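Local atomic coordinates of putative fumarylacetoacetate hydrolase family protein (Yersinia pestis, PDB entry 3S52), a protein that is of unknown function but belongs to the fumarylacetoacetate hydrolase family, whose members share a mixed beta-sheet fold. Residues Glu73-Val78 and Ala102-Leu107. Sequence-based numbering, arbitrary orientation.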
loop_
_atom_site.group_PDB
_atom_site.type_symbol
_atom_site.label_atom_id
_atom_site.label_comp_id
_atom_site.label_asym_id
_atom_site.label_seq_id
_atom_site.Cartn_x
_atom_site.Cartn_y
_atom_site.Cartn_z
ATOM N N GLU A 73 1.100 17.664 3.128
ATOM C CA GLU A 73 0.211 17.856 1.991
ATOM C C GLU A 73 -1.232 17.699 2.445
ATOM O O GLU A 73 -1.722 16.572 2.553
ATOM C CB GLU A 73 0.527 16.806 0.915
ATOM C CG GLU A 73 2.014 16.636 0.682
ATOM C CD GLU A 73 2.327 15.812 -0.555
ATOM O OE1 GLU A 73 1.499 14.946 -0.924
ATOM O OE2 GLU A 73 3.403 16.043 -1.153
ATOM N N ILE A 74 -1.946 18.809 2.591
ATOM C CA ILE A 74 -3.321 18.755 3.090
ATOM C C ILE A 74 -4.239 18.252 1.968
ATOM O O ILE A 74 -4.006 18.550 0.791
ATOM C CB ILE A 74 -3.804 20.129 3.644
ATOM C CG1 ILE A 74 -5.128 19.973 4.392
ATOM C CG2 ILE A 74 -3.969 21.138 2.530
ATOM C CD1 ILE A 74 -5.663 21.279 4.977
ATOM N N GLU A 75 -5.244 17.454 2.330
ATOM C CA GLU A 75 -6.102 16.805 1.340
ATOM C C GLU A 75 -7.465 16.496 1.913
ATOM O O GLU A 75 -7.596 16.217 3.108
ATOM C CB GLU A 75 -5.458 15.488 0.827
ATOM C CG GLU A 75 -3.979 15.638 0.424
ATOM C CD GLU A 75 -3.458 14.530 -0.483
ATOM O OE1 GLU A 75 -4.263 13.685 -0.923
ATOM O OE2 GLU A 75 -2.230 14.512 -0.766
ATOM N N LEU A 76 -8.472 16.535 1.048
ATOM C CA LEU A 76 -9.805 16.067 1.401
ATOM C C LEU A 76 -9.775 14.539 1.459
ATOM O O LEU A 76 -9.287 13.885 0.523
ATOM C CB LEU A 76 -10.834 16.536 0.359
ATOM C CG LEU A 76 -12.239 16.001 0.638
ATOM C CD1 LEU A 76 -12.845 16.718 1.822
ATOM C CD2 LEU A 76 -13.138 16.130 -0.596
ATOM N N ALA A 77 -10.251 13.973 2.566
ATOM C CA ALA A 77 -10.330 12.511 2.692
ATOM C C ALA A 77 -11.792 12.075 2.592
ATOM O O ALA A 77 -12.671 12.719 3.152
ATOM C CB ALA A 77 -9.738 12.050 4.034
ATOM N N VAL A 78 -12.039 10.980 1.884
ATOM C CA VAL A 78 -13.384 10.472 1.668
ATOM C C VAL A 78 -13.459 9.079 2.280
ATOM O O VAL A 78 -12.597 8.240 2.023
ATOM C CB VAL A 78 -13.679 10.375 0.164
ATOM C CG1 VAL A 78 -15.082 9.872 -0.085
ATOM C CG2 VAL A 78 -13.438 11.723 -0.509
ATOM N N ALA A 102 -7.010 15.175 5.774
ATOM C CA ALA A 102 -5.782 14.492 6.159
ATOM C C ALA A 102 -4.544 15.267 5.724
ATOM O O ALA A 102 -4.624 16.203 4.922
ATOM C CB ALA A 102 -5.747 13.081 5.561
ATOM N N LEU A 103 -3.406 14.858 6.271
ATOM C CA LEU A 103 -2.089 15.246 5.774
ATOM C C LEU A 103 -1.440 14.028 5.136
ATOM O O LEU A 103 -1.219 13.015 5.797
ATOM C CB LEU A 103 -1.195 15.708 6.926
ATOM C CG LEU A 103 -1.697 16.926 7.697
ATOM C CD1 LEU A 103 -0.730 17.285 8.809
ATOM C CD2 LEU A 103 -1.890 18.099 6.748
ATOM N N ASP A 104 -1.122 14.112 3.851
ATOM C CA ASP A 104 -0.377 13.038 3.250
ATOM C C ASP A 104 1.053 13.499 3.450
ATOM O O ASP A 104 1.608 14.236 2.624
ATOM C CB ASP A 104 -0.772 12.968 1.760
ATOM C CG ASP A 104 0.223 12.194 0.888
ATOM O OD1 ASP A 104 1.084 11.456 1.419
ATOM O OD2 ASP A 104 0.113 12.323 -0.358
ATOM N N LEU A 105 1.680 12.976 4.506
ATOM C CA LEU A 105 3.045 13.374 4.856
ATOM C C LEU A 105 4.005 12.611 3.976
ATOM O O LEU A 105 3.856 11.407 3.776
ATOM C CB LEU A 105 3.388 13.084 6.323
ATOM C CG LEU A 105 2.540 13.675 7.454
ATOM C CD1 LEU A 105 3.131 13.275 8.793
ATOM C CD2 LEU A 105 2.450 15.180 7.338
ATOM N N THR A 106 5.024 13.303 3.491
ATOM C CA THR A 106 5.851 12.751 2.438
ATOM C C THR A 106 7.305 12.999 2.764
ATOM O O THR A 106 7.666 14.105 3.151
ATOM C CB THR A 106 5.523 13.438 1.101
ATOM O OG1 THR A 106 4.146 13.212 0.772
ATOM C CG2 THR A 106 6.432 12.908 -0.043
ATOM N N LEU A 107 8.158 12.003 2.571
ATOM C CA LEU A 107 9.570 12.293 2.746
ATOM C C LEU A 107 9.992 12.741 1.370
ATOM O O LEU A 107 10.300 11.938 0.494
ATOM C CB LEU A 107 10.314 11.026 3.177
ATOM C CG LEU A 107 9.866 10.522 4.560
ATOM C CD1 LEU A 107 10.438 9.138 4.907
ATOM C CD2 LEU A 107 10.231 11.536 5.626
#
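Three acidic side chains converge here through their first torsions: E73 and E75 each swing CG beside the backbone N (chi1 -44° in E73) and then run extended, while D104 sets its CG anti to the backbone N (chi1 162°) and meets both. The E73 and D104 side chains run alongside one another, OE1 of E73 3.0 Å from OD2 of D104, their carboxylate planes steeply inclined at 77°. E75, two residues further along the same segment, passes across D104, its OE2 3.2 Å from the same OD2 and its carboxylate again steeply turned. Neither approach is a hydrogen bond; each acid finds its partner elsewhere. K125 forms salt bridges with both E73 OE1 and D104 OD2, K49 takes D104 OD1, and the backbone N of G193 bonds E75 OE1. T106 adds its hydroxyl beside E73, OG1 lying 3.4 Å from CD of E73, and is itself hydrogen-bonded to K125. Two glutamates one residue apart on a strand, with an aspartate on its neighbour, illustrate an arrangement consistent with the acidic divalent-metal site of family relatives.

Beneath the carboxylates the backbones pair as antiparallel strands. E75 and A102 form a hydrogen-bonded pair, with A102 N to E75 O at 2.9 Å the straighter of its two bonds; D104 N to E73 O, at 2.8 Å, extends the pairing. On the opposite face, CD2 of L103 rests 4.2 Å from CB of I74.

The contact thus joins strands 70-80 and 96-107 deep in the mixed sheet, with strand 189-191 pairing with the former, strand 131-138 with the latter, and helix 108-117 following L107 at its N-cap.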